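PDB 4OY6: putative secreted cellulose-binding protein from Streptomyces coelicolor, which probably cleaves cellulose oxidatively as a copper-dependent lytic polysaccharide monooxygenase of family AA10, using a mononuclear copper centre. Local coordinates for residues 9-14 / 78-83; 46-51 / 103-108; 51-56 / 62-67; 98-103 / 164-169. All coordinates share one frame; numbering follows the deposited sequence.

Contact 1: residues 9-14 / 78-83; sequences SRNYGC and GRYNSL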
loop_
_atom_site.group_PDB
_atom_site.type_symbol
_atom_site.label_atom_id
_atom_site.label_comp_id
_atom_site.label_asym_id
_atom_site.label_seq_id
_atom_site.Cartn_x
_atom_site.Cartn_y
_atom_site.Cartn_z
ATOM N N SER A 9 2.889 4.424 0.600
ATOM C CA SER A 9 2.281 3.449 -0.298
ATOM C C SER A 9 2.709 3.711 -1.743
ATOM O O SER A 9 3.292 4.740 -2.067
ATOM C CB SER A 9 0.764 3.519 -0.185
ATOM O OG SER A 9 0.300 4.784 -0.647
ATOM N N ARG A 10 2.414 2.776 -2.622
ATOM C CA ARG A 10 2.886 2.897 -3.999
ATOM C C ARG A 10 2.388 4.183 -4.659
ATOM O O ARG A 10 3.135 4.940 -5.268
ATOM C CB ARG A 10 2.519 1.675 -4.836
ATOM C CG ARG A 10 3.372 0.461 -4.504
ATOM C CD ARG A 10 3.115 -0.737 -5.395
ATOM N NE ARG A 10 4.096 -1.755 -5.095
ATOM C CZ ARG A 10 4.131 -2.974 -5.612
ATOM N NH1 ARG A 10 3.211 -3.370 -6.462
ATOM N NH2 ARG A 10 5.108 -3.796 -5.249
ATOM N N ASN A 11 1.083 4.416 -4.570
ATOM C CA ASN A 11 0.504 5.568 -5.245
ATOM C C ASN A 11 0.743 6.853 -4.476
ATOM O O ASN A 11 0.992 7.899 -5.092
ATOM C CB ASN A 11 -0.961 5.358 -5.639
ATOM C CG ASN A 11 -1.915 5.247 -4.476
ATOM O OD1 ASN A 11 -1.610 4.678 -3.439
ATOM N ND2 ASN A 11 -3.089 5.739 -4.685
ATOM N N TYR A 12 0.688 6.829 -3.142
ATOM C CA TYR A 12 1.048 8.038 -2.394
ATOM C C TYR A 12 2.489 8.442 -2.677
ATOM O O TYR A 12 2.771 9.635 -2.858
ATOM C CB TYR A 12 0.796 7.874 -0.890
ATOM C CG TYR A 12 1.068 9.128 -0.125
ATOM C CD1 TYR A 12 0.124 10.143 -0.080
ATOM C CD2 TYR A 12 2.284 9.329 0.515
ATOM C CE1 TYR A 12 0.365 11.299 0.599
ATOM C CE2 TYR A 12 2.556 10.513 1.176
ATOM C CZ TYR A 12 1.571 11.492 1.216
ATOM O OH TYR A 12 1.753 12.689 1.878
ATOM N N GLY A 13 3.394 7.469 -2.717
ATOM C CA GLY A 13 4.787 7.759 -3.010
ATOM C C GLY A 13 4.982 8.340 -4.401
ATOM O O GLY A 13 5.717 9.307 -4.556
ATOM N N CYS A 14 4.321 7.778 -5.411
ATOM C CA CYS A 14 4.424 8.342 -6.741
ATOM C C CYS A 14 3.912 9.782 -6.775
ATOM O O CYS A 14 4.472 10.615 -7.507
ATOM C CB CYS A 14 3.700 7.500 -7.778
ATOM S SG CYS A 14 4.428 5.867 -8.108
ATOM N N GLY A 78 -10.928 0.016 -11.743
ATOM C CA GLY A 78 -9.628 -0.195 -12.335
ATOM C C GLY A 78 -8.636 0.951 -12.227
ATOM O O GLY A 78 -7.545 0.867 -12.780
ATOM N N ARG A 79 -8.956 1.999 -11.472
ATOM C CA ARG A 79 -8.096 3.178 -11.409
ATOM C C ARG A 79 -6.680 2.873 -10.959
ATOM O O ARG A 79 -5.748 3.545 -11.380
ATOM C CB ARG A 79 -8.741 4.256 -10.513
ATOM C CG ARG A 79 -7.926 5.516 -10.367
ATOM C CD ARG A 79 -8.708 6.665 -9.750
ATOM N NE ARG A 79 -9.190 6.398 -8.383
ATOM C CZ ARG A 79 -10.441 6.094 -8.043
ATOM N NH1 ARG A 79 -11.398 5.972 -8.943
ATOM N NH2 ARG A 79 -10.723 5.930 -6.762
ATOM N N TYR A 80 -6.525 1.890 -10.081
ATOM C CA TYR A 80 -5.245 1.555 -9.467
ATOM C C TYR A 80 -4.618 0.285 -10.030
ATOM O O TYR A 80 -3.687 -0.257 -9.427
ATOM C CB TYR A 80 -5.423 1.417 -7.946
ATOM C CG TYR A 80 -6.039 2.648 -7.334
ATOM C CD1 TYR A 80 -5.281 3.790 -7.123
ATOM C CD2 TYR A 80 -7.384 2.694 -6.973
ATOM C CE1 TYR A 80 -5.840 4.959 -6.617
ATOM C CE2 TYR A 80 -7.936 3.851 -6.467
ATOM C CZ TYR A 80 -7.172 4.974 -6.267
ATOM O OH TYR A 80 -7.783 6.125 -5.794
ATOM N N ASN A 81 -5.084 -0.172 -11.193
ATOM C CA ASN A 81 -4.588 -1.439 -11.714
ATOM C C ASN A 81 -3.077 -1.421 -11.965
ATOM O O ASN A 81 -2.417 -2.464 -11.900
ATOM C CB ASN A 81 -5.330 -1.866 -12.990
ATOM C CG ASN A 81 -6.748 -2.291 -12.722
ATOM O OD1 ASN A 81 -7.224 -2.246 -11.599
ATOM N ND2 ASN A 81 -7.432 -2.708 -13.772
ATOM N N SER A 82 -2.527 -0.267 -12.314
ATOM C CA SER A 82 -1.093 -0.157 -12.583
ATOM C C SER A 82 -0.250 -0.419 -11.342
ATOM O O SER A 82 0.940 -0.697 -11.461
ATOM C CB SER A 82 -0.755 1.230 -13.131
ATOM O OG SER A 82 -0.949 2.261 -12.184
ATOM N N LEU A 83 -0.844 -0.357 -10.159
ATOM C CA LEU A 83 -0.105 -0.673 -8.942
ATOM C C LEU A 83 0.185 -2.173 -8.799
ATOM O O LEU A 83 0.977 -2.570 -7.937
ATOM C CB LEU A 83 -0.807 -0.156 -7.677
ATOM C CG LEU A 83 -1.226 1.318 -7.719
ATOM C CD1 LEU A 83 -1.803 1.691 -6.370
ATOM C CD2 LEU A 83 -0.071 2.230 -8.133
#

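Contact 2: residues 46-51 / 103-108; sequences WNWNGL and HDQASH. With ZN (zinc ion), chain H; NA (sodium ion), chain L; CU (copper (II) ion), chain B.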
loop_
_atom_site.group_PDB
_atom_site.type_symbol
_atom_site.label_atom_id
_atom_site.label_comp_id
_atom_site.label_asym_id
_atom_site.label_seq_id
_atom_site.Cartn_x
_atom_site.Cartn_y
_atom_site.Cartn_z
ATOM N N TRP A 46 -3.357 11.309 -8.313
ATOM C CA TRP A 46 -4.113 12.493 -7.849
ATOM C C TRP A 46 -5.117 12.079 -6.772
ATOM O O TRP A 46 -5.233 12.749 -5.748
ATOM C CB TRP A 46 -4.840 13.223 -8.989
ATOM C CG TRP A 46 -3.967 13.709 -10.087
ATOM C CD1 TRP A 46 -4.134 13.468 -11.409
ATOM C CD2 TRP A 46 -2.787 14.537 -9.981
ATOM N NE1 TRP A 46 -3.151 14.099 -12.149
ATOM C CE2 TRP A 46 -2.307 14.750 -11.293
ATOM C CE3 TRP A 46 -2.107 15.136 -8.924
ATOM C CZ2 TRP A 46 -1.160 15.489 -11.554
ATOM C CZ3 TRP A 46 -0.949 15.859 -9.190
ATOM C CH2 TRP A 46 -0.492 16.023 -10.493
ATOM N N ASN A 47 -5.814 10.959 -7.002
ATOM C CA ASN A 47 -6.731 10.400 -6.002
ATOM C C ASN A 47 -5.950 9.363 -5.180
ATOM O O ASN A 47 -6.200 8.162 -5.216
ATOM C CB ASN A 47 -7.950 9.819 -6.674
ATOM C CG ASN A 47 -9.027 9.430 -5.689
ATOM O OD1 ASN A 47 -8.811 9.476 -4.487
ATOM N ND2 ASN A 47 -10.200 9.048 -6.206
ATOM N N TRP A 48 -5.005 9.867 -4.406
ATOM C CA TRP A 48 -4.156 8.966 -3.659
ATOM C C TRP A 48 -4.903 8.365 -2.479
ATOM O O TRP A 48 -4.452 7.351 -1.941
ATOM C CB TRP A 48 -2.856 9.576 -3.196
ATOM C CG TRP A 48 -2.999 10.806 -2.471
ATOM C CD1 TRP A 48 -2.814 12.066 -2.975
ATOM C CD2 TRP A 48 -3.262 10.965 -1.051
ATOM N NE1 TRP A 48 -2.990 12.995 -1.978
ATOM C CE2 TRP A 48 -3.237 12.349 -0.789
ATOM C CE3 TRP A 48 -3.473 10.064 0.028
ATOM C CZ2 TRP A 48 -3.485 12.862 0.477
ATOM C CZ3 TRP A 48 -3.694 10.572 1.276
ATOM C CH2 TRP A 48 -3.710 11.965 1.492
ATOM N N ASN A 49 -6.021 8.962 -2.068
ATOM C CA ASN A 49 -6.757 8.493 -0.903
ATOM C C ASN A 49 -7.928 7.564 -1.202
ATOM O O ASN A 49 -8.663 7.201 -0.293
ATOM C CB ASN A 49 -7.160 9.670 0.004
ATOM C CG ASN A 49 -8.259 10.560 -0.540
ATOM O OD1 ASN A 49 -8.742 10.455 -1.666
ATOM N ND2 ASN A 49 -8.706 11.445 0.332
ATOM N N GLY A 50 -8.095 7.181 -2.462
ATOM C CA GLY A 50 -9.262 6.464 -2.913
ATOM C C GLY A 50 -9.135 4.970 -3.155
ATOM O O GLY A 50 -9.927 4.408 -3.916
ATOM N N LEU A 51 -8.158 4.311 -2.503
ATOM C CA LEU A 51 -7.901 2.896 -2.762
ATOM C C LEU A 51 -8.629 2.038 -1.728
ATOM O O LEU A 51 -8.032 1.568 -0.760
ATOM C CB LEU A 51 -6.399 2.634 -2.800
ATOM C CG LEU A 51 -5.987 1.451 -3.696
ATOM C CD1 LEU A 51 -4.478 1.428 -3.839
ATOM C CD2 LEU A 51 -6.509 0.100 -3.203
ATOM N N HIS A 103 -2.560 8.661 7.085
ATOM C CA HIS A 103 -3.244 9.932 7.179
ATOM C C HIS A 103 -4.643 9.707 6.661
ATOM O O HIS A 103 -4.814 9.144 5.584
ATOM C CB HIS A 103 -2.537 10.998 6.334
ATOM C CG HIS A 103 -3.157 12.343 6.468
ATOM N ND1 HIS A 103 -2.980 13.114 7.592
ATOM C CD2 HIS A 103 -3.966 13.045 5.654
ATOM C CE1 HIS A 103 -3.666 14.234 7.469
ATOM N NE2 HIS A 103 -4.260 14.221 6.299
ATOM N N ASP A 104 -5.615 10.189 7.427
ATOM C CA ASP A 104 -7.047 10.058 7.137
ATOM C C ASP A 104 -7.694 11.427 7.111
ATOM O O ASP A 104 -7.758 12.094 8.133
ATOM C CB ASP A 104 -7.713 9.163 8.199
ATOM C CG ASP A 104 -9.204 8.966 7.995
ATOM O OD1 ASP A 104 -9.752 9.418 6.962
ATOM O OD2 ASP A 104 -9.797 8.326 8.896
ATOM N N GLN A 105 -8.177 11.822 5.942
ATOM C CA GLN A 105 -8.812 13.121 5.757
ATOM C C GLN A 105 -10.130 13.269 6.533
ATOM O O GLN A 105 -10.584 14.373 6.765
ATOM C CB GLN A 105 -9.065 13.388 4.254
ATOM C CG GLN A 105 -7.836 13.308 3.335
ATOM C CD GLN A 105 -6.729 14.321 3.611
ATOM O OE1 GLN A 105 -6.414 14.648 4.751
ATOM N NE2 GLN A 105 -6.110 14.799 2.543
ATOM N N ALA A 106 -10.740 12.153 6.895
ATOM C CA ALA A 106 -12.098 12.122 7.439
ATOM C C ALA A 106 -12.188 11.677 8.912
ATOM O O ALA A 106 -13.272 11.701 9.485
ATOM C CB ALA A 106 -12.959 11.212 6.583
ATOM N N SER A 107 -11.088 11.276 9.534
ATOM C CA SER A 107 -11.132 10.781 10.916
ATOM C C SER A 107 -12.198 9.708 11.127
ATOM O O SER A 107 -13.029 9.776 12.046
ATOM C CB SER A 107 -11.311 11.922 11.926
ATOM O OG SER A 107 -10.281 12.887 11.776
ATOM N N HIS A 108 -12.194 8.716 10.254
ATOM C CA HIS A 108 -13.156 7.621 10.370
ATOM C C HIS A 108 -12.961 6.711 11.572
ATOM O O HIS A 108 -13.910 6.064 11.999
ATOM C CB HIS A 108 -13.108 6.722 9.149
ATOM C CG HIS A 108 -13.500 7.368 7.869
ATOM N ND1 HIS A 108 -14.703 7.988 7.685
ATOM C CD2 HIS A 108 -12.875 7.399 6.672
ATOM C CE1 HIS A 108 -14.793 8.412 6.441
ATOM N NE2 HIS A 108 -13.699 8.058 5.799
HETATM ZN ZN ZN H . -5.191 15.773 5.597
HETATM NA NA NA L . -1.230 13.329 8.576
HETATM CU CU CU B . -13.233 8.461 3.934
HETATM O O HOH W 1 0.509 12.760 7.638
#

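Contact 3: residues 51-56 / 62-67; sequences LYRNGS and AVVPDG. With ZN (zinc ion), chain I.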
loop_
_atom_site.group_PDB
_atom_site.type_symbol
_atom_site.label_atom_id
_atom_site.label_comp_id
_atom_site.label_asym_id
_atom_site.label_seq_id
_atom_site.Cartn_x
_atom_site.Cartn_y
_atom_site.Cartn_z
ATOM N N LEU A 51 -8.158 4.311 -2.503
ATOM C CA LEU A 51 -7.901 2.896 -2.762
ATOM C C LEU A 51 -8.629 2.038 -1.728
ATOM O O LEU A 51 -8.032 1.568 -0.760
ATOM C CB LEU A 51 -6.399 2.634 -2.800
ATOM C CG LEU A 51 -5.987 1.451 -3.696
ATOM C CD1 LEU A 51 -4.478 1.428 -3.839
ATOM C CD2 LEU A 51 -6.509 0.100 -3.203
ATOM N N TYR A 52 -9.929 1.851 -1.949
ATOM C CA TYR A 52 -10.790 1.158 -1.017
ATOM C C TYR A 52 -11.769 0.237 -1.741
ATOM O O TYR A 52 -12.028 0.401 -2.944
ATOM C CB TYR A 52 -11.592 2.156 -0.138
ATOM C CG TYR A 52 -12.593 2.941 -0.941
ATOM C CD1 TYR A 52 -12.241 4.099 -1.628
ATOM C CD2 TYR A 52 -13.894 2.476 -1.098
ATOM C CE1 TYR A 52 -13.128 4.769 -2.451
ATOM C CE2 TYR A 52 -14.794 3.156 -1.887
ATOM C CZ TYR A 52 -14.405 4.308 -2.568
ATOM O OH TYR A 52 -15.299 4.982 -3.367
ATOM N N ARG A 53 -12.333 -0.686 -0.973
ATOM C CA ARG A 53 -13.498 -1.481 -1.366
ATOM C C ARG A 53 -14.531 -1.340 -0.263
ATOM O O ARG A 53 -14.190 -1.321 0.919
ATOM C CB ARG A 53 -13.180 -2.996 -1.451
ATOM C CG ARG A 53 -12.120 -3.401 -2.433
ATOM C CD ARG A 53 -11.996 -4.906 -2.519
ATOM N NE ARG A 53 -13.081 -5.475 -3.258
ATOM C CZ ARG A 53 -13.139 -5.614 -4.583
ATOM N NH1 ARG A 53 -12.111 -5.313 -5.361
ATOM N NH2 ARG A 53 -14.228 -6.131 -5.138
ATOM N N ASN A 54 -15.795 -1.297 -0.655
ATOM C CA ASN A 54 -16.909 -1.415 0.293
ATOM C C ASN A 54 -17.432 -2.839 0.361
ATOM O O ASN A 54 -17.458 -3.529 -0.654
ATOM C CB ASN A 54 -18.077 -0.522 -0.149
ATOM C CG ASN A 54 -17.740 0.941 -0.131
ATOM O OD1 ASN A 54 -16.873 1.399 0.622
ATOM N ND2 ASN A 54 -18.459 1.700 -0.949
ATOM N N GLY A 55 -17.877 -3.251 1.551
ATOM C CA GLY A 55 -18.712 -4.437 1.694
ATOM C C GLY A 55 -17.988 -5.757 1.719
ATOM O O GLY A 55 -18.605 -6.794 1.500
ATOM N N SER A 56 -16.684 -5.744 2.010
ATOM C CA SER A 56 -15.928 -7.003 1.987
ATOM C C SER A 56 -16.317 -7.971 3.107
ATOM O O SER A 56 -16.005 -9.152 3.013
ATOM C CB SER A 56 -14.427 -6.753 2.078
ATOM O OG SER A 56 -13.930 -5.901 1.054
ATOM N N ALA A 62 -11.484 -13.379 -0.639
ATOM C CA ALA A 62 -12.581 -13.599 -1.577
ATOM C C ALA A 62 -12.754 -12.466 -2.593
ATOM O O ALA A 62 -13.310 -12.680 -3.675
ATOM C CB ALA A 62 -13.881 -13.781 -0.819
ATOM N N VAL A 63 -12.301 -11.266 -2.240
ATOM C CA VAL A 63 -12.502 -10.089 -3.093
ATOM C C VAL A 63 -11.213 -9.484 -3.663
ATOM O O VAL A 63 -11.275 -8.582 -4.498
ATOM C CB VAL A 63 -13.368 -9.007 -2.385
ATOM C CG1 VAL A 63 -14.763 -9.544 -2.091
ATOM C CG2 VAL A 63 -12.703 -8.519 -1.114
ATOM N N VAL A 64 -10.055 -9.977 -3.219
ATOM C CA VAL A 64 -8.751 -9.482 -3.682
ATOM C C VAL A 64 -7.978 -10.683 -4.218
ATOM O O VAL A 64 -7.317 -11.383 -3.463
ATOM C CB VAL A 64 -7.968 -8.784 -2.554
ATOM C CG1 VAL A 64 -6.590 -8.351 -3.046
ATOM C CG2 VAL A 64 -8.760 -7.592 -2.020
ATOM N N PRO A 65 -8.088 -10.939 -5.531
ATOM C CA PRO A 65 -7.373 -12.076 -6.095
ATOM C C PRO A 65 -5.841 -11.940 -6.040
ATOM O O PRO A 65 -5.299 -10.829 -6.065
ATOM C CB PRO A 65 -7.807 -12.071 -7.567
ATOM C CG PRO A 65 -9.144 -11.398 -7.573
ATOM C CD PRO A 65 -8.999 -10.334 -6.514
ATOM N N ASP A 66 -5.151 -13.074 -5.995
ATOM C CA ASP A 66 -3.715 -13.079 -6.155
ATOM C C ASP A 66 -3.312 -12.305 -7.401
ATOM O O ASP A 66 -3.992 -12.346 -8.426
ATOM C CB ASP A 66 -3.213 -14.521 -6.271
ATOM C CG ASP A 66 -3.199 -15.250 -4.955
ATOM O OD1 ASP A 66 -3.226 -14.632 -3.882
ATOM O OD2 ASP A 66 -3.100 -16.488 -4.993
ATOM N N GLY A 67 -2.221 -11.558 -7.269
ATOM C CA GLY A 67 -1.741 -10.667 -8.329
ATOM C C GLY A 67 -2.436 -9.324 -8.412
ATOM O O GLY A 67 -2.081 -8.500 -9.234
HETATM ZN ZN ZN I . -3.423 -17.403 -3.237
HETATM O O HOH W 2 -1.587 -17.356 -2.658
#

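Contact 4: residues 98-103 / 164-169; sequences FTVKLH and VYTIWQ. With NA (sodium ion), chain L; ZN (zinc ion), chain H.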
loop_
_atom_site.group_PDB
_atom_site.type_symbol
_atom_site.label_atom_id
_atom_site.label_comp_id
_atom_site.label_asym_id
_atom_site.label_seq_id
_atom_site.Cartn_x
_atom_site.Cartn_y
_atom_site.Cartn_z
ATOM N N PHE A 98 9.429 -0.476 12.811
ATOM C CA PHE A 98 9.074 0.718 12.057
ATOM C C PHE A 98 7.605 1.015 12.300
ATOM O O PHE A 98 6.815 0.149 12.688
ATOM C CB PHE A 98 9.379 0.553 10.556
ATOM C CG PHE A 98 8.606 -0.539 9.885
ATOM C CD1 PHE A 98 9.043 -1.855 9.937
ATOM C CD2 PHE A 98 7.433 -0.271 9.181
ATOM C CE1 PHE A 98 8.318 -2.883 9.322
ATOM C CE2 PHE A 98 6.738 -1.287 8.557
ATOM C CZ PHE A 98 7.168 -2.591 8.643
ATOM N N THR A 99 7.256 2.275 12.110
ATOM C CA THR A 99 5.880 2.722 12.294
ATOM C C THR A 99 5.185 2.867 10.962
ATOM O O THR A 99 5.684 3.537 10.071
ATOM C CB THR A 99 5.850 4.064 13.032
ATOM O OG1 THR A 99 6.481 3.916 14.304
ATOM C CG2 THR A 99 4.432 4.560 13.247
ATOM N N VAL A 100 4.040 2.232 10.823
ATOM C CA VAL A 100 3.157 2.471 9.693
ATOM C C VAL A 100 2.253 3.630 10.069
ATOM O O VAL A 100 1.492 3.548 11.057
ATOM C CB VAL A 100 2.349 1.212 9.332
ATOM C CG1 VAL A 100 1.334 1.533 8.252
ATOM C CG2 VAL A 100 3.291 0.097 8.903
ATOM N N LYS A 101 2.368 4.715 9.301
ATOM C CA LYS A 101 1.599 5.930 9.556
ATOM C C LYS A 101 0.621 6.143 8.432
ATOM O O LYS A 101 0.993 6.218 7.270
ATOM C CB LYS A 101 2.492 7.159 9.701
ATOM C CG LYS A 101 1.691 8.420 10.004
ATOM C CD LYS A 101 2.611 9.614 10.143
ATOM C CE LYS A 101 1.835 10.899 10.319
ATOM N NZ LYS A 101 2.751 12.038 10.586
ATOM N N LEU A 102 -0.640 6.233 8.810
ATOM C CA LEU A 102 -1.694 6.565 7.900
ATOM C C LEU A 102 -2.250 7.952 8.164
ATOM O O LEU A 102 -2.412 8.368 9.315
ATOM C CB LEU A 102 -2.859 5.610 8.003
ATOM C CG LEU A 102 -2.571 4.194 7.583
ATOM C CD1 LEU A 102 -2.218 3.357 8.799
ATOM C CD2 LEU A 102 -3.764 3.642 6.803
ATOM N N HIS A 103 -2.560 8.661 7.085
ATOM C CA HIS A 103 -3.244 9.932 7.179
ATOM C C HIS A 103 -4.643 9.707 6.661
ATOM O O HIS A 103 -4.814 9.144 5.584
ATOM C CB HIS A 103 -2.537 10.998 6.334
ATOM C CG HIS A 103 -3.157 12.343 6.468
ATOM N ND1 HIS A 103 -2.980 13.114 7.592
ATOM C CD2 HIS A 103 -3.966 13.045 5.654
ATOM C CE1 HIS A 103 -3.666 14.234 7.469
ATOM N NE2 HIS A 103 -4.260 14.221 6.299
ATOM N N VAL A 164 5.235 -4.196 2.302
ATOM C CA VAL A 164 4.346 -4.159 3.453
ATOM C C VAL A 164 2.928 -3.997 2.895
ATOM O O VAL A 164 2.695 -3.181 2.010
ATOM C CB VAL A 164 4.685 -3.012 4.407
ATOM C CG1 VAL A 164 3.690 -2.931 5.545
ATOM C CG2 VAL A 164 6.100 -3.124 4.925
ATOM N N TYR A 165 1.998 -4.811 3.393
ATOM C CA TYR A 165 0.603 -4.723 2.989
ATOM C C TYR A 165 -0.215 -4.388 4.226
ATOM O O TYR A 165 -0.304 -5.186 5.148
ATOM C CB TYR A 165 0.134 -6.024 2.372
ATOM C CG TYR A 165 -1.164 -5.976 1.593
ATOM C CD1 TYR A 165 -1.370 -5.033 0.595
ATOM C CD2 TYR A 165 -2.166 -6.942 1.757
ATOM C CE1 TYR A 165 -2.504 -5.054 -0.207
ATOM C CE2 TYR A 165 -3.293 -6.970 0.969
ATOM C CZ TYR A 165 -3.450 -6.020 -0.025
ATOM O OH TYR A 165 -4.563 -6.112 -0.828
ATOM N N THR A 166 -0.781 -3.186 4.224
ATOM C CA THR A 166 -1.569 -2.694 5.321
ATOM C C THR A 166 -3.032 -2.654 4.911
ATOM O O THR A 166 -3.382 -2.086 3.882
ATOM C CB THR A 166 -1.123 -1.267 5.724
ATOM O OG1 THR A 166 0.242 -1.278 6.132
ATOM C CG2 THR A 166 -1.976 -0.716 6.836
ATOM N N ILE A 167 -3.859 -3.301 5.723
ATOM C CA ILE A 167 -5.304 -3.331 5.517
ATOM C C ILE A 167 -5.957 -2.539 6.641
ATOM O O ILE A 167 -5.812 -2.881 7.809
ATOM C CB ILE A 167 -5.840 -4.776 5.459
ATOM C CG1 ILE A 167 -5.096 -5.574 4.378
ATOM C CG2 ILE A 167 -7.336 -4.764 5.207
ATOM C CD1 ILE A 167 -5.531 -7.001 4.205
ATOM N N TRP A 168 -6.649 -1.470 6.264
ATOM C CA TRP A 168 -7.340 -0.574 7.186
ATOM C C TRP A 168 -8.831 -0.822 7.060
ATOM O O TRP A 168 -9.417 -0.519 6.024
ATOM C CB TRP A 168 -7.008 0.874 6.851
ATOM C CG TRP A 168 -7.836 1.950 7.489
ATOM C CD1 TRP A 168 -8.558 1.897 8.647
ATOM C CD2 TRP A 168 -7.999 3.266 6.967
ATOM N NE1 TRP A 168 -9.173 3.110 8.859
ATOM C CE2 TRP A 168 -8.838 3.969 7.844
ATOM C CE3 TRP A 168 -7.519 3.916 5.816
ATOM C CZ2 TRP A 168 -9.220 5.292 7.601
ATOM C CZ3 TRP A 168 -7.881 5.211 5.584
ATOM C CH2 TRP A 168 -8.741 5.886 6.462
ATOM N N GLN A 169 -9.442 -1.365 8.104
ATOM C CA GLN A 169 -10.887 -1.516 8.160
ATOM C C GLN A 169 -11.439 -0.276 8.862
ATOM O O GLN A 169 -11.221 -0.103 10.063
ATOM C CB GLN A 169 -11.284 -2.786 8.918
ATOM C CG GLN A 169 -12.782 -2.989 9.016
ATOM C CD GLN A 169 -13.409 -3.307 7.694
ATOM O OE1 GLN A 169 -12.791 -3.899 6.804
ATOM N NE2 GLN A 169 -14.694 -2.967 7.576
HETATM NA NA NA L . -1.230 13.329 8.576
HETATM ZN ZN ZN H . -5.191 15.773 5.597
HETATM O O HOH W 1 0.509 12.760 7.638
#

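Contact 1: residues 9-14 / 78-83
Arg10 and Asn11, in the first turn of helix 10-18, meet Tyr80, inside a type I turn from Gly78 to Asn81, and Leu83, in the 3-10 segment 81-83 that follows; this buried packing joins the helix to a loop of the LPMO domain. Along Arg10, CB lies 4.2 Å from Leu83 CD2, the chain then runs extended, CD passes 3.8 Å from Leu83 O, and NH1 donates to that carbonyl oxygen at 2.8 Å. The oxygen lies 3° out of the guanidinium plane, although the N-H...O angle is only 142°. NE forms a salt bridge with Asp182. Asn11 sets CB 3.8 Å from Leu83 CD1; its ND2, bonded to Ala44 O, lies 3.5 Å from Tyr80 CE1, amide and ring planes 82° apart. Tyr80 OH bonds to Asn47 O, and a phenylalanine here would probably leave that carbonyl and the Arg79 guanidinium without their shared partner. Arg79 grips this hydroxyl side-on, with NE at 3.0 Å and NH2 at 3.1 Å from Tyr80 OH.

Contact 2: residues 46-51 / 103-108
Trp48 and Asn49, in a type I turn from Asn47 to Gly50, face His103 and Gln105 at the end of strand 97-104 across a backbone gap whose nearest CA atoms, those of Asn49 and Asp104, are 8.2 Å apart, so side chains alone bridge it. Trp48, with CG between its backbone N and carbonyl carbon (chi1 53°), directs the benzo end of its indole to Gln105, where CH2 lies 3.9 Å from NE2; ring and amide planes are 47° apart. His103 CD2 comes to the indole edge, 4.3 Å from Trp48 CH2. The bend of Gln105 at chi2 (-62°) brings OE1 round to the zinc ion at 1.9 Å, which His103 NE2 also binds, so the metal ties the two side chains together. ND1 on the same imidazole binds a sodium ion, with Asn148 and a water as further ligands. Asp104 OD1 accepts from Ala106 N at 2.9 Å, an Asx turn, and OD2 from His108 N. These two bonds tie Asp104 to the loop carrying His108, whose NE2 binds copper at 2.0 Å in the histidine brace with His1. At this surface, strand 2-6 pairs alongside His103, and Tyr12 of helix 10-18 meets the Trp48 ring edge-to-face.

Contact 3: residues 51-56 / 62-67
Arg53 of strand 52-54 and Val63, in the weakly bonded helix 60-63, lie alongside one another with their side chains pointing opposite ways. The bend of Arg53 at chi3 (75°) lays its guanidinium beneath the Val63 carbonyl: O sits 3.4 Å above the plane, over its centre. Arg53 NH1 is 3.5 Å from Val63 O, but the angle is too poor for a hydrogen bond, and this nitrogen donates instead to Gly72 O. Lower on the chain, NE packs 3.6 Å from Val63 CB and CD 4.2 Å from Val64 CG2. Val63 holds CG1 anti to its carbonyl carbon (chi1 -63°), which puts CG2 3.6 Å from Ser56 OG. An alanine replacing Arg53 would probably leave Gly72 O without this donor and open a gap beside Val63. Asp66 OD2 binds a zinc ion at 2.0 Å. Arg53 and Val64 both touch Phe178 of strand 175-184, the antiparallel partner of strand 52-54: a local strand-to-helix closure on one sheet of the AA10 beta-sandwich.

Contact 4: residues 98-103 / 164-169
In the core of the immunoglobulin-like beta-sandwich of this LPMO, strand 97-104 of the three-stranded sheet faces strand 161-170 of the other sheet. The short segments approach to 10.0 Å between axes and cross at -45°, a separation that suits side-chain packing and not strand pairing. At one end Phe98 runs beside Val164, its ring atom CZ lying 3.9 Å from Val164 CG2. In the middle Val100 and Thr166 meet end-on, methyl CG1 of Val100 lying 3.7 Å from hydroxyl OG1 of Thr166. That oxygen lies beside the backbone N of its own residue and anti to the carbonyl carbon (chi1 -61°), which turns it toward the valine. Val4 of strand 2-6 also touches Val100, Leu102 and Thr166. Trp168 stacks on Tyr177, its NE1 bonds to Gly109 O, and its nearest side-chain atom is about 6 Å from the bound copper, so this end of the core probably lies close beneath the copper site. Against its indole, Leu102 places CD2 3.9 Å from Trp168 CE3.

From the N terminus, residues 9-14 begin helix 10-18, and contact 1 brings residues 78-83 back to it, closing a largely helical and looped excursion. Contact 3, a short closure between 51-56 and 62-67, falls wholly within that excursion and also within the span of contact 2. Contact 2 crosses contact 1, since 46-51 lies inside the first loop but meets 103-108 beyond it, and the two contacts touch. Contact 4 crosses contact 2 in turn: both use strand 97-104 and share His103. Contacts 1 and 4, on opposite sides of the chain's centre, follow in series. Contact 4 holds sheet to sheet, contact 2 links the 46-51 loop to strand 97-104, and contacts 1 and 3 join helix, loop and strand 52-54.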